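Side-chain contacts in betainyl-CoA thiolase (Pseudomonas putida, PDB 2HLJ), which probably transfers or hydrolyses acyl groups held as coenzyme A thioesters, betainyl-CoA among them: residues 3-8 and 40-45; 14-17 and 22-25; 34-39 and 92-97. One frame throughout, in Å; residues are numbered along the deposited sequence.

Contact 1 (3-8 and 40-45); sequences PALITY and MDRIGL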
ATOM      1  N   PRO A   3      -3.214  21.172 -18.115  1.00 27.45           N
ATOM      2  CA  PRO A   3      -2.318  20.344 -17.321  1.00 23.84           C
ATOM      3  C   PRO A   3      -3.061  19.250 -16.572  1.00 21.99           C
ATOM      4  O   PRO A   3      -4.248  19.382 -16.338  1.00 20.36           O
ATOM      5  CB  PRO A   3      -1.722  21.353 -16.321  1.00 24.57           C
ATOM      6  CG  PRO A   3      -1.837  22.683 -17.037  1.00 26.95           C
ATOM      7  CD  PRO A   3      -3.161  22.585 -17.681  1.00 27.51           C
ATOM      8  N   ALA A   4      -2.344  18.199 -16.175  1.00 20.37           N
ATOM      9  CA  ALA A   4      -2.880  17.155 -15.326  1.00 19.67           C
ATOM     10  C   ALA A   4      -3.390  17.668 -13.975  1.00 19.47           C
ATOM     11  O   ALA A   4      -2.923  18.675 -13.454  1.00 20.97           O
ATOM     12  CB  ALA A   4      -1.814  16.153 -15.069  1.00 22.70           C
ATOM     13  N   LEU A   5      -4.325  16.925 -13.387  1.00 19.75           N
ATOM     14  CA  LEU A   5      -4.789  17.214 -12.051  1.00 19.13           C
ATOM     15  C   LEU A   5      -3.726  16.836 -11.005  1.00 20.84           C
ATOM     16  O   LEU A   5      -3.377  15.672 -10.887  1.00 22.22           O
ATOM     17  CB  LEU A   5      -6.097  16.453 -11.771  1.00 19.66           C
ATOM     18  CG  LEU A   5      -6.722  16.682 -10.383  1.00 20.89           C
ATOM     19  CD1 LEU A   5      -7.175  18.145 -10.165  1.00 24.31           C
ATOM     20  CD2 LEU A   5      -7.880  15.748 -10.163  1.00 18.95           C
ATOM     21  N   ILE A   6      -3.241  17.831 -10.255  1.00 18.85           N
ATOM     22  CA  ILE A   6      -2.382  17.623  -9.085  1.00 20.53           C
ATOM     23  C   ILE A   6      -3.232  17.757  -7.809  1.00 19.74           C
ATOM     24  O   ILE A   6      -3.898  18.749  -7.600  1.00 19.39           O
ATOM     25  CB  ILE A   6      -1.193  18.612  -9.071  1.00 23.60           C
ATOM     26  CG1 ILE A   6      -0.317  18.368 -10.290  1.00 22.95           C
ATOM     27  CG2 ILE A   6      -0.356  18.463  -7.803  1.00 16.33           C
ATOM     28  CD1 ILE A   6       0.767  19.365 -10.488  1.00 22.64           C
ATOM     29  N   THR A   7      -3.213  16.732  -6.965  1.00 21.16           N
ATOM     30  CA  THR A   7      -4.084  16.672  -5.800  1.00 21.09           C
ATOM     31  C   THR A   7      -3.351  16.921  -4.490  1.00 22.24           C
ATOM     32  O   THR A   7      -3.967  17.286  -3.460  1.00 21.04           O
ATOM     33  CB  THR A   7      -4.772  15.323  -5.755  1.00 20.22           C
ATOM     34  OG1 THR A   7      -3.844  14.314  -6.103  1.00 16.94           O
ATOM     35  CG2 THR A   7      -5.863  15.294  -6.761  1.00 22.61           C
ATOM     36  N   TYR A   8      -2.033  16.753  -4.516  1.00 20.35           N
ATOM     37  CA  TYR A   8      -1.261  16.787  -3.276  1.00 19.77           C
ATOM     38  C   TYR A   8       0.196  17.037  -3.566  1.00 17.47           C
ATOM     39  O   TYR A   8       0.726  16.509  -4.525  1.00 19.32           O
ATOM     40  CB  TYR A   8      -1.471  15.490  -2.457  1.00 18.18           C
ATOM     41  CG  TYR A   8      -0.967  15.596  -1.032  1.00 20.00           C
ATOM     42  CD1 TYR A   8      -1.670  16.327  -0.102  1.00 24.72           C
ATOM     43  CD2 TYR A   8       0.225  14.996  -0.632  1.00 22.29           C
ATOM     44  CE1 TYR A   8      -1.235  16.444   1.195  1.00 29.81           C
ATOM     45  CE2 TYR A   8       0.681  15.119   0.677  1.00 28.14           C
ATOM     46  CZ  TYR A   8      -0.064  15.844   1.586  1.00 28.49           C
ATOM     47  OH  TYR A   8       0.335  16.006   2.911  1.00 30.02           O
HETATM   48  N   MSE A  40     -11.360  14.358  -2.394  1.00 19.31           N
HETATM   49  CA  MSE A  40     -12.690  14.441  -1.810  1.00 20.77           C
HETATM   50  C   MSE A  40     -13.010  15.861  -1.357  1.00 21.59           C
HETATM   51  O   MSE A  40     -14.143  16.328  -1.562  1.00 17.66           O
HETATM   52  CB  MSE A  40     -12.885  13.416  -0.681  1.00 22.82           C
HETATM   53  CG  MSE A  40     -12.862  11.969  -1.124  1.00 25.55           C
HETATM   54 SE   MSE A  40     -13.896  11.634  -2.740  0.75 39.71          SE
HETATM   55  CE  MSE A  40     -12.479  11.215  -3.987  1.00 40.91           C
ATOM     56  N   ASP A  41     -12.035  16.579  -0.803  1.00 22.95           N
ATOM     57  CA  ASP A  41     -12.231  18.026  -0.571  1.00 23.46           C
ATOM     58  C   ASP A  41     -12.574  18.799  -1.851  1.00 23.61           C
ATOM     59  O   ASP A  41     -13.433  19.683  -1.848  1.00 24.58           O
ATOM     60  CB  ASP A  41     -10.999  18.693   0.033  1.00 24.55           C
ATOM     61  CG  ASP A  41     -10.778  18.330   1.465  1.00 29.87           C
ATOM     62  OD1 ASP A  41     -11.772  17.976   2.161  1.00 31.93           O
ATOM     63  OD2 ASP A  41      -9.592  18.396   1.893  1.00 33.16           O
ATOM     64  N   ARG A  42     -11.913  18.468  -2.942  1.00 24.78           N
ATOM     65  CA  ARG A  42     -12.155  19.172  -4.202  1.00 27.21           C
ATOM     66  C   ARG A  42     -13.565  18.971  -4.706  1.00 27.34           C
ATOM     67  O   ARG A  42     -14.173  19.906  -5.232  1.00 26.67           O
ATOM     68  CB  ARG A  42     -11.203  18.690  -5.303  1.00 29.10           C
ATOM     69  CG  ARG A  42      -9.806  19.168  -5.194  1.00 34.19           C
ATOM     70  CD  ARG A  42      -9.070  18.702  -6.428  1.00 41.68           C
ATOM     71  NE  ARG A  42      -7.683  19.156  -6.464  1.00 38.15           N
ATOM     72  CZ  ARG A  42      -7.233  20.136  -7.244  1.00 35.70           C
ATOM     73  NH1 ARG A  42      -8.033  20.766  -8.100  1.00 25.56           N
ATOM     74  NH2 ARG A  42      -5.963  20.462  -7.176  1.00 34.84           N
ATOM     75  N   ILE A  43     -14.081  17.749  -4.587  1.00 26.45           N
ATOM     76  CA  ILE A  43     -15.442  17.517  -5.010  1.00 25.61           C
ATOM     77  C   ILE A  43     -16.446  17.736  -3.886  1.00 26.06           C
ATOM     78  O   ILE A  43     -17.627  17.603  -4.101  1.00 26.01           O
ATOM     79  CB  ILE A  43     -15.627  16.170  -5.725  1.00 29.35           C
ATOM     80  CG1 ILE A  43     -15.502  14.980  -4.792  1.00 29.57           C
ATOM     81  CG2 ILE A  43     -14.655  16.048  -6.919  1.00 30.17           C
ATOM     82  CD1 ILE A  43     -15.925  13.674  -5.487  1.00 29.58           C
ATOM     83  N   GLY A  44     -15.973  18.115  -2.697  1.00 25.41           N
ATOM     84  CA  GLY A  44     -16.852  18.456  -1.572  1.00 23.46           C
ATOM     85  C   GLY A  44     -17.659  17.288  -1.065  1.00 21.44           C
ATOM     86  O   GLY A  44     -18.765  17.467  -0.594  1.00 22.85           O
ATOM     87  N   LEU A  45     -17.095  16.095  -1.095  1.00 21.34           N
ATOM     88  CA  LEU A  45     -17.842  14.901  -0.704  1.00 20.68           C
ATOM     89  C   LEU A  45     -18.020  14.898   0.795  1.00 19.71           C
ATOM     90  O   LEU A  45     -17.037  14.922   1.533  1.00 21.83           O
ATOM     91  CB  LEU A  45     -17.149  13.630  -1.145  1.00 20.57           C
ATOM     92  CG  LEU A  45     -17.782  12.311  -0.651  1.00 23.20           C
ATOM     93  CD1 LEU A  45     -19.160  12.072  -1.228  1.00 28.90           C
ATOM     94  CD2 LEU A  45     -16.888  11.129  -0.950  1.00 24.58           C
TER
HETATM   95  O   HOH W   1      -6.319  18.621  -4.280  1.00 23.76           O

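Contact 2 (14-17 and 22-25); sequences EDWV and HLRD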
ATOM      1  N   GLU A  14      12.106  13.386   7.312  1.00 19.54           N
ATOM      2  CA  GLU A  14      12.979  12.408   7.921  1.00 23.43           C
ATOM      3  C   GLU A  14      12.226  11.268   8.601  1.00 20.75           C
ATOM      4  O   GLU A  14      12.766  10.184   8.698  1.00 22.17           O
ATOM      5  CB  GLU A  14      13.904  13.064   8.927  1.00 24.65           C
ATOM      6  CG  GLU A  14      15.132  12.231   9.254  1.00 29.89           C
ATOM      7  CD  GLU A  14      16.216  13.014  10.019  1.00 32.37           C
ATOM      8  OE1 GLU A  14      16.164  14.266  10.057  1.00 36.89           O
ATOM      9  OE2 GLU A  14      17.122  12.350  10.569  1.00 42.74           O
ATOM     10  N   ASP A  15      10.980  11.468   9.024  1.00 22.05           N
ATOM     11  CA  ASP A  15      10.280  10.340   9.663  1.00 26.05           C
ATOM     12  C   ASP A  15       9.595   9.405   8.677  1.00 22.42           C
ATOM     13  O   ASP A  15       8.964   8.424   9.090  1.00 21.18           O
ATOM     14  CB  ASP A  15       9.345  10.764  10.807  1.00 27.68           C
ATOM     15  CG  ASP A  15       8.319  11.764  10.387  1.00 34.19           C
ATOM     16  OD1 ASP A  15       8.324  12.172   9.205  1.00 41.85           O
ATOM     17  OD2 ASP A  15       7.525  12.166  11.272  1.00 43.08           O
ATOM     18  N   TRP A  16       9.780   9.662   7.385  1.00 22.01           N
ATOM     19  CA  TRP A  16       9.326   8.739   6.338  1.00 19.57           C
ATOM     20  C   TRP A  16      10.400   7.898   5.652  1.00 19.33           C
ATOM     21  O   TRP A  16      10.087   7.080   4.759  1.00 18.13           O
ATOM     22  CB  TRP A  16       8.589   9.518   5.259  1.00 21.83           C
ATOM     23  CG  TRP A  16       7.290  10.096   5.697  1.00 17.65           C
ATOM     24  CD1 TRP A  16       6.652   9.895   6.889  1.00 22.12           C
ATOM     25  CD2 TRP A  16       6.454  10.934   4.934  1.00 19.80           C
ATOM     26  NE1 TRP A  16       5.488  10.560   6.908  1.00 21.32           N
ATOM     27  CE2 TRP A  16       5.319  11.203   5.713  1.00 19.65           C
ATOM     28  CE3 TRP A  16       6.543  11.486   3.652  1.00 23.87           C
ATOM     29  CZ2 TRP A  16       4.287  12.033   5.274  1.00 25.97           C
ATOM     30  CZ3 TRP A  16       5.518  12.301   3.213  1.00 23.55           C
ATOM     31  CH2 TRP A  16       4.400  12.563   4.020  1.00 27.69           C
ATOM     32  N   VAL A  17      11.653   8.072   6.057  1.00 19.53           N
ATOM     33  CA  VAL A  17      12.756   7.456   5.380  1.00 19.06           C
ATOM     34  C   VAL A  17      13.470   6.465   6.282  1.00 23.70           C
ATOM     35  O   VAL A  17      13.387   6.558   7.489  1.00 24.84           O
ATOM     36  CB  VAL A  17      13.756   8.479   4.754  1.00 18.11           C
ATOM     37  CG1 VAL A  17      13.020   9.513   3.858  1.00 21.15           C
ATOM     38  CG2 VAL A  17      14.590   9.174   5.787  1.00 21.67           C
ATOM     39  N   HIS A  22      15.926   6.696   2.166  1.00 19.79           N
ATOM     40  CA  HIS A  22      14.896   6.391   1.162  1.00 23.14           C
ATOM     41  C   HIS A  22      13.497   6.258   1.742  1.00 22.32           C
ATOM     42  O   HIS A  22      13.288   5.625   2.775  1.00 23.72           O
ATOM     43  CB  HIS A  22      15.242   5.135   0.405  1.00 24.24           C
ATOM     44  CG  HIS A  22      16.430   5.299  -0.480  1.00 30.89           C
ATOM     45  ND1 HIS A  22      17.289   4.266  -0.768  1.00 32.13           N
ATOM     46  CD2 HIS A  22      16.945   6.398  -1.081  1.00 36.41           C
ATOM     47  CE1 HIS A  22      18.262   4.713  -1.538  1.00 28.99           C
ATOM     48  NE2 HIS A  22      18.071   6.000  -1.755  1.00 34.08           N
ATOM     49  N   LEU A  23      12.542   6.850   1.033  1.00 21.63           N
ATOM     50  CA  LEU A  23      11.139   6.795   1.382  1.00 19.61           C
ATOM     51  C   LEU A  23      10.711   5.325   1.554  1.00 19.98           C
ATOM     52  O   LEU A  23      10.881   4.499   0.644  1.00 20.79           O
ATOM     53  CB  LEU A  23      10.328   7.496   0.292  1.00 20.33           C
ATOM     54  CG  LEU A  23       8.811   7.654   0.496  1.00 21.15           C
ATOM     55  CD1 LEU A  23       8.504   8.401   1.773  1.00 23.18           C
ATOM     56  CD2 LEU A  23       8.196   8.331  -0.695  1.00 20.14           C
ATOM     57  N   ARG A  24      10.174   5.003   2.732  1.00 22.25           N
ATOM     58  CA  ARG A  24       9.625   3.655   3.000  1.00 23.92           C
ATOM     59  C   ARG A  24       8.370   3.412   2.160  1.00 19.01           C
ATOM     60  O   ARG A  24       7.593   4.355   1.902  1.00 19.23           O
ATOM     61  CB  ARG A  24       9.336   3.491   4.505  1.00 24.15           C
ATOM     62  CG  ARG A  24       8.662   2.156   4.869  1.00 28.60           C
ATOM     63  CD  ARG A  24       8.244   2.141   6.318  1.00 31.64           C
ATOM     64  NE  ARG A  24       9.388   2.149   7.218  1.00 29.82           N
ATOM     65  CZ  ARG A  24      10.106   1.065   7.506  1.00 35.70           C
ATOM     66  NH1 ARG A  24       9.823  -0.137   6.959  1.00 22.96           N
ATOM     67  NH2 ARG A  24      11.129   1.189   8.334  1.00 36.29           N
ATOM     68  N   ASP A  25       8.180   2.161   1.734  1.00 18.59           N
ATOM     69  CA  ASP A  25       7.096   1.761   0.837  1.00 17.73           C
ATOM     70  C   ASP A  25       5.724   2.250   1.314  1.00 20.26           C
ATOM     71  O   ASP A  25       4.927   2.774   0.518  1.00 18.10           O
ATOM     72  CB  ASP A  25       7.062   0.218   0.632  1.00 15.58           C
ATOM     73  CG  ASP A  25       7.065  -0.599   1.958  1.00 20.78           C
ATOM     74  OD1 ASP A  25       6.979  -0.050   3.108  1.00 21.24           O
ATOM     75  OD2 ASP A  25       7.203  -1.822   1.829  1.00 23.03           O
TER

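Contact 3 (34-39 and 92-97); sequences YATDAL and VYHSLH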
ATOM      1  N   TYR A  34      -3.418  10.855   1.397  1.00 20.06           N
ATOM      2  CA  TYR A  34      -3.638  12.274   1.559  1.00 20.61           C
ATOM      3  C   TYR A  34      -4.146  12.868   0.255  1.00 19.61           C
ATOM      4  O   TYR A  34      -4.997  13.719   0.275  1.00 16.68           O
ATOM      5  CB  TYR A  34      -2.372  12.981   1.973  1.00 20.77           C
ATOM      6  CG  TYR A  34      -1.858  12.673   3.367  1.00 22.00           C
ATOM      7  CD1 TYR A  34      -2.714  12.286   4.403  1.00 24.53           C
ATOM      8  CD2 TYR A  34      -0.519  12.836   3.660  1.00 27.06           C
ATOM      9  CE1 TYR A  34      -2.220  12.022   5.682  1.00 23.49           C
ATOM     10  CE2 TYR A  34      -0.026  12.606   4.928  1.00 25.38           C
ATOM     11  CZ  TYR A  34      -0.869  12.193   5.935  1.00 26.97           C
ATOM     12  OH  TYR A  34      -0.346  11.949   7.197  1.00 26.09           O
ATOM     13  N   ALA A  35      -3.637  12.377  -0.864  1.00 19.68           N
ATOM     14  CA  ALA A  35      -4.126  12.796  -2.183  1.00 23.25           C
ATOM     15  C   ALA A  35      -5.603  12.444  -2.378  1.00 22.32           C
ATOM     16  O   ALA A  35      -6.368  13.248  -2.933  1.00 22.51           O
ATOM     17  CB  ALA A  35      -3.296  12.171  -3.294  1.00 22.77           C
ATOM     18  N   THR A  36      -5.993  11.232  -1.966  1.00 22.17           N
ATOM     19  CA  THR A  36      -7.408  10.796  -2.009  1.00 19.02           C
ATOM     20  C   THR A  36      -8.267  11.727  -1.153  1.00 19.54           C
ATOM     21  O   THR A  36      -9.327  12.179  -1.577  1.00 20.28           O
ATOM     22  CB  THR A  36      -7.553   9.355  -1.502  1.00 19.23           C
ATOM     23  OG1 THR A  36      -6.830   8.452  -2.347  1.00 18.94           O
ATOM     24  CG2 THR A  36      -9.032   8.924  -1.453  1.00 24.02           C
ATOM     25  N   ASP A  37      -7.776  12.084   0.032  1.00 20.26           N
ATOM     26  CA  ASP A  37      -8.521  13.010   0.890  1.00 18.69           C
ATOM     27  C   ASP A  37      -8.731  14.401   0.221  1.00 18.54           C
ATOM     28  O   ASP A  37      -9.817  14.995   0.254  1.00 15.82           O
ATOM     29  CB  ASP A  37      -7.839  13.182   2.244  1.00 17.14           C
ATOM     30  CG  ASP A  37      -7.771  11.890   3.058  1.00 25.77           C
ATOM     31  OD1 ASP A  37      -8.383  10.864   2.690  1.00 25.43           O
ATOM     32  OD2 ASP A  37      -7.063  11.904   4.079  1.00 26.28           O
ATOM     33  N   ALA A  38      -7.674  14.926  -0.347  1.00 21.13           N
ATOM     34  CA  ALA A  38      -7.725  16.180  -1.078  1.00 20.80           C
ATOM     35  C   ALA A  38      -8.646  16.116  -2.295  1.00 19.35           C
ATOM     36  O   ALA A  38      -9.297  17.092  -2.617  1.00 21.88           O
ATOM     37  CB  ALA A  38      -6.306  16.589  -1.508  1.00 23.69           C
ATOM     38  N   LEU A  39      -8.695  14.988  -2.978  1.00 19.84           N
ATOM     39  CA  LEU A  39      -9.638  14.824  -4.071  1.00 19.48           C
ATOM     40  C   LEU A  39     -11.089  14.928  -3.562  1.00 20.15           C
ATOM     41  O   LEU A  39     -11.937  15.538  -4.208  1.00 19.48           O
ATOM     42  CB  LEU A  39      -9.422  13.487  -4.759  1.00 18.66           C
ATOM     43  CG  LEU A  39     -10.281  13.251  -5.995  1.00 21.68           C
ATOM     44  CD1 LEU A  39     -10.019  14.261  -7.110  1.00 26.30           C
ATOM     45  CD2 LEU A  39     -10.131  11.834  -6.471  1.00 26.09           C
ATOM     46  N   VAL A  92      -9.768   4.806  -8.844  1.00 19.89           N
ATOM     47  CA  VAL A  92      -8.808   5.897  -9.000  1.00 21.28           C
ATOM     48  C   VAL A  92      -7.375   5.428  -9.245  1.00 22.00           C
ATOM     49  O   VAL A  92      -7.027   4.292  -8.951  1.00 20.37           O
ATOM     50  CB  VAL A  92      -8.808   6.830  -7.759  1.00 24.26           C
ATOM     51  CG1 VAL A  92     -10.208   7.386  -7.545  1.00 21.08           C
ATOM     52  CG2 VAL A  92      -8.343   6.090  -6.532  1.00 28.97           C
ATOM     53  N   TYR A  93      -6.567   6.325  -9.802  1.00 18.46           N
ATOM     54  CA  TYR A  93      -5.190   6.018 -10.147  1.00 18.76           C
ATOM     55  C   TYR A  93      -4.375   7.213  -9.743  1.00 17.06           C
ATOM     56  O   TYR A  93      -4.679   8.316 -10.185  1.00 17.87           O
ATOM     57  CB  TYR A  93      -5.064   5.799 -11.672  1.00 16.99           C
ATOM     58  CG  TYR A  93      -3.664   5.453 -12.177  1.00 17.39           C
ATOM     59  CD1 TYR A  93      -3.207   4.165 -12.135  1.00 17.77           C
ATOM     60  CD2 TYR A  93      -2.839   6.411 -12.735  1.00 11.85           C
ATOM     61  CE1 TYR A  93      -1.960   3.817 -12.604  1.00 20.25           C
ATOM     62  CE2 TYR A  93      -1.578   6.090 -13.209  1.00 18.50           C
ATOM     63  CZ  TYR A  93      -1.144   4.772 -13.133  1.00 22.39           C
ATOM     64  OH  TYR A  93       0.068   4.368 -13.636  1.00 22.57           O
ATOM     65  N   HIS A  94      -3.420   7.011  -8.829  1.00 17.97           N
ATOM     66  CA  HIS A  94      -2.498   8.042  -8.405  1.00 14.69           C
ATOM     67  C   HIS A  94      -1.118   7.736  -8.962  1.00 15.70           C
ATOM     68  O   HIS A  94      -0.728   6.564  -9.062  1.00 18.92           O
ATOM     69  CB  HIS A  94      -2.364   8.074  -6.873  1.00 19.01           C
ATOM     70  CG  HIS A  94      -3.603   8.458  -6.132  1.00 15.02           C
ATOM     71  ND1 HIS A  94      -4.241   9.673  -6.301  1.00 17.54           N
ATOM     72  CD2 HIS A  94      -4.290   7.799  -5.170  1.00 28.77           C
ATOM     73  CE1 HIS A  94      -5.275   9.731  -5.484  1.00 28.71           C
ATOM     74  NE2 HIS A  94      -5.300   8.627  -4.756  1.00 21.21           N
ATOM     75  N   SER A  95      -0.384   8.774  -9.341  1.00 16.46           N
ATOM     76  CA  SER A  95       1.004   8.641  -9.729  1.00 16.52           C
ATOM     77  C   SER A  95       1.830   9.700  -8.972  1.00 18.36           C
ATOM     78  O   SER A  95       1.322  10.767  -8.592  1.00 19.47           O
ATOM     79  CB  SER A  95       1.184   8.711 -11.254  1.00 17.16           C
ATOM     80  OG  SER A  95       0.657   9.937 -11.790  1.00 19.21           O
ATOM     81  N   LEU A  96       3.074   9.357  -8.679  1.00 18.87           N
ATOM     82  CA  LEU A  96       3.953  10.216  -7.894  1.00 18.00           C
ATOM     83  C   LEU A  96       5.032  10.762  -8.790  1.00 17.00           C
ATOM     84  O   LEU A  96       5.592  10.038  -9.599  1.00 18.83           O
ATOM     85  CB  LEU A  96       4.588   9.472  -6.720  1.00 17.86           C
ATOM     86  CG  LEU A  96       5.324  10.320  -5.657  1.00 15.90           C
ATOM     87  CD1 LEU A  96       4.398  11.188  -4.824  1.00 20.52           C
ATOM     88  CD2 LEU A  96       6.178   9.426  -4.772  1.00 17.74           C
ATOM     89  N   HIS A  97       5.351  12.046  -8.602  1.00 20.36           N
ATOM     90  CA  HIS A  97       6.222  12.784  -9.524  1.00 16.85           C
ATOM     91  C   HIS A  97       7.155  13.724  -8.772  1.00 19.69           C
ATOM     92  O   HIS A  97       6.868  14.132  -7.625  1.00 17.05           O
ATOM     93  CB  HIS A  97       5.369  13.647 -10.485  1.00 17.44           C
ATOM     94  CG  HIS A  97       4.329  12.869 -11.238  1.00 17.58           C
ATOM     95  ND1 HIS A  97       4.462  12.534 -12.566  1.00 17.84           N
ATOM     96  CD2 HIS A  97       3.140  12.367 -10.839  1.00 18.33           C
ATOM     97  CE1 HIS A  97       3.414  11.822 -12.944  1.00 21.20           C
ATOM     98  NE2 HIS A  97       2.597  11.698 -11.908  1.00 17.95           N
TER

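Contact 1 (3-8 and 40-45)
R42, in the last turn of the hotdog helix 25-43, reaches across to L5, I6 and T7 at the start of strand 6-11, an outermost strand of the sheet within the chain. The nearest CA atoms, those of T7 and R42, are 8.6 Å apart, so the arginine has to span the gap. It does this with a chain extended from CG to NE, its CG anti to the carbonyl carbon (chi1 -75°). At the far end L5 lies over one face of the guanidinium: CD1 of L5 sits 3.4 Å from NH1 of R42, above the plane and offset toward its rim. In L5 the CG is anti to the backbone nitrogen (chi1 -179°), a torsion that swings CD1 over the guanidinium, and the leucine and arginine chains run antiparallel where they overlap. Backbone oxygens supply the polar part. I6 O comes within 2.7 Å of R42 NH2, approaching obliquely to the guanidinium plane. A water joins the next peptide: it donates to T7 O at 2.8 Å and accepts from R42 NE at 2.6 Å. The aliphatic CG2 of T7 stays more distant, 4.3 Å from R42 NE, while its hydroxyl bonds T80 OG1 on the neighbouring strand 75-85. Just beyond the arginine, the helix closes in a Schellman motif: G44, with positive phi, is the C-prime residue, L45 N bonds M40 O at 3.0 Å, and the G44 N to D41 O bond is weak. L5 also packs on L39, one turn before I43, and I43 itself turns to helix 127-138. The contact joins strand 6-11 to the C-terminal end of the long central helix that the sheet wraps in a hotdog fold.

Contact 2 (14-17 and 22-25)
The carbonyl oxygen of W16 receives the N-H of R24 and, more weakly, the CA-H of L23, both from backbone. R24 N donates to W16 O at 2.9 Å, with an N-H...O angle of 177° and a C=O...N angle of 163°, so the bond is nearly straight at both ends. L23 CA stands 3.5 Å from the same W16 O in its CA-H...O contact. A second such contact runs the other way, from V17 CA to H22 O at 3.2 Å. V17 and L23 form a single beta bridge, their CA atoms 4.4 Å apart, and the R24 N to W16 O hydrogen bond lies beside this pair. The apolar half is adjacent. The side chains of W16 and L23 extend abreast in a common direction, and CD1 of L23 rests 3.7 Å from CB of W16, meeting the indole only obliquely, at CE3. L23 manages this with CG anti to its nitrogen (chi1 -176°), which carries CD1 back beside the W16 carbonyl. The indole is further fixed by stacking on F27 and by L30 and I31 of helix 25-43. V17 lays CG1 along the H22-L23 peptide, 3.9 Å from L23 N.

From this bridge R24 is sent outward, its chain bent at chi3, to form a hydrogen bond with S33 and a salt bridge with D37 of the second subunit, while D25 bonds S33 and T59 of that subunit. D18, whose OD1 accepts the H22 N-H within the turn, is consistent in position with the active-site aspartate of 4-hydroxybenzoyl-CoA thioesterase, though its role here is not established; the loop before the central hotdog helix leads in this way into the dimer interface.

Contact 3 (34-39 and 92-97)
The imidazole of H94 is the flat group between helix and strand, with T36 OG1 at its edge, near its plane, and the methyl of A35 approaching obliquely. A35 CB stands 4.2 Å from the H94 ring centroid, 29° off the normal, an off-centre CH-pi contact in which CE1 of H94 is the ring atom nearest to CB. F32, on the preceding turn of the helix, meets the same imidazole with planes about 15° apart. At the edge, T36 OG1 and H94 NE2 are hydrogen-bonded at 2.9 Å, and either could be the donor. The two side chains cross at about a right angle. H94 has CG anti to its carbonyl carbon (chi1 -65°), which sends the ring off strand 89-98 toward the helix; ND1 is then bonded to T80 OG1 of strand 75-85. With both nitrogens engaged, the rotation of the buried ring is fixed.

This is the centre of the hotdog fold: helix 25-43 lies against the antiparallel sheet, with A35 and L39 turned toward strand 89-98. A leucine in place of H94 would probably cost T36 OG1 and T80 OG1 a partner and remove this polar link between helix and sheet. T36 OG1 keeps a second bond, to F32 O in its own helix. Along the strand, S95 OG lies in the plane of the H97 ring and is hydrogen-bonded to its NE2 at 2.6 Å, with the donor undecided.

Helix 25-43 ties the three together: contact 2 is the loop leading into it, contact 3 uses its second half and contact 1 its C-terminal end. Contacts 1 and 3 have centres 8 Å apart and touch, T7 OG1 lying 3.6 Å from A35 CB; T80 bonds both T7 and H94. Contact 2 is more remote, its centre 25 Å from that of contact 1 and 18 Å from that of contact 3. Across the dimer, however, R24 of one subunit reaches segment 34-39 of the other. A glycerol lies near each of R24 and T36, about 4 Å from the side chain; it may mark a pocket, although it probably came from the crystallisation liquor.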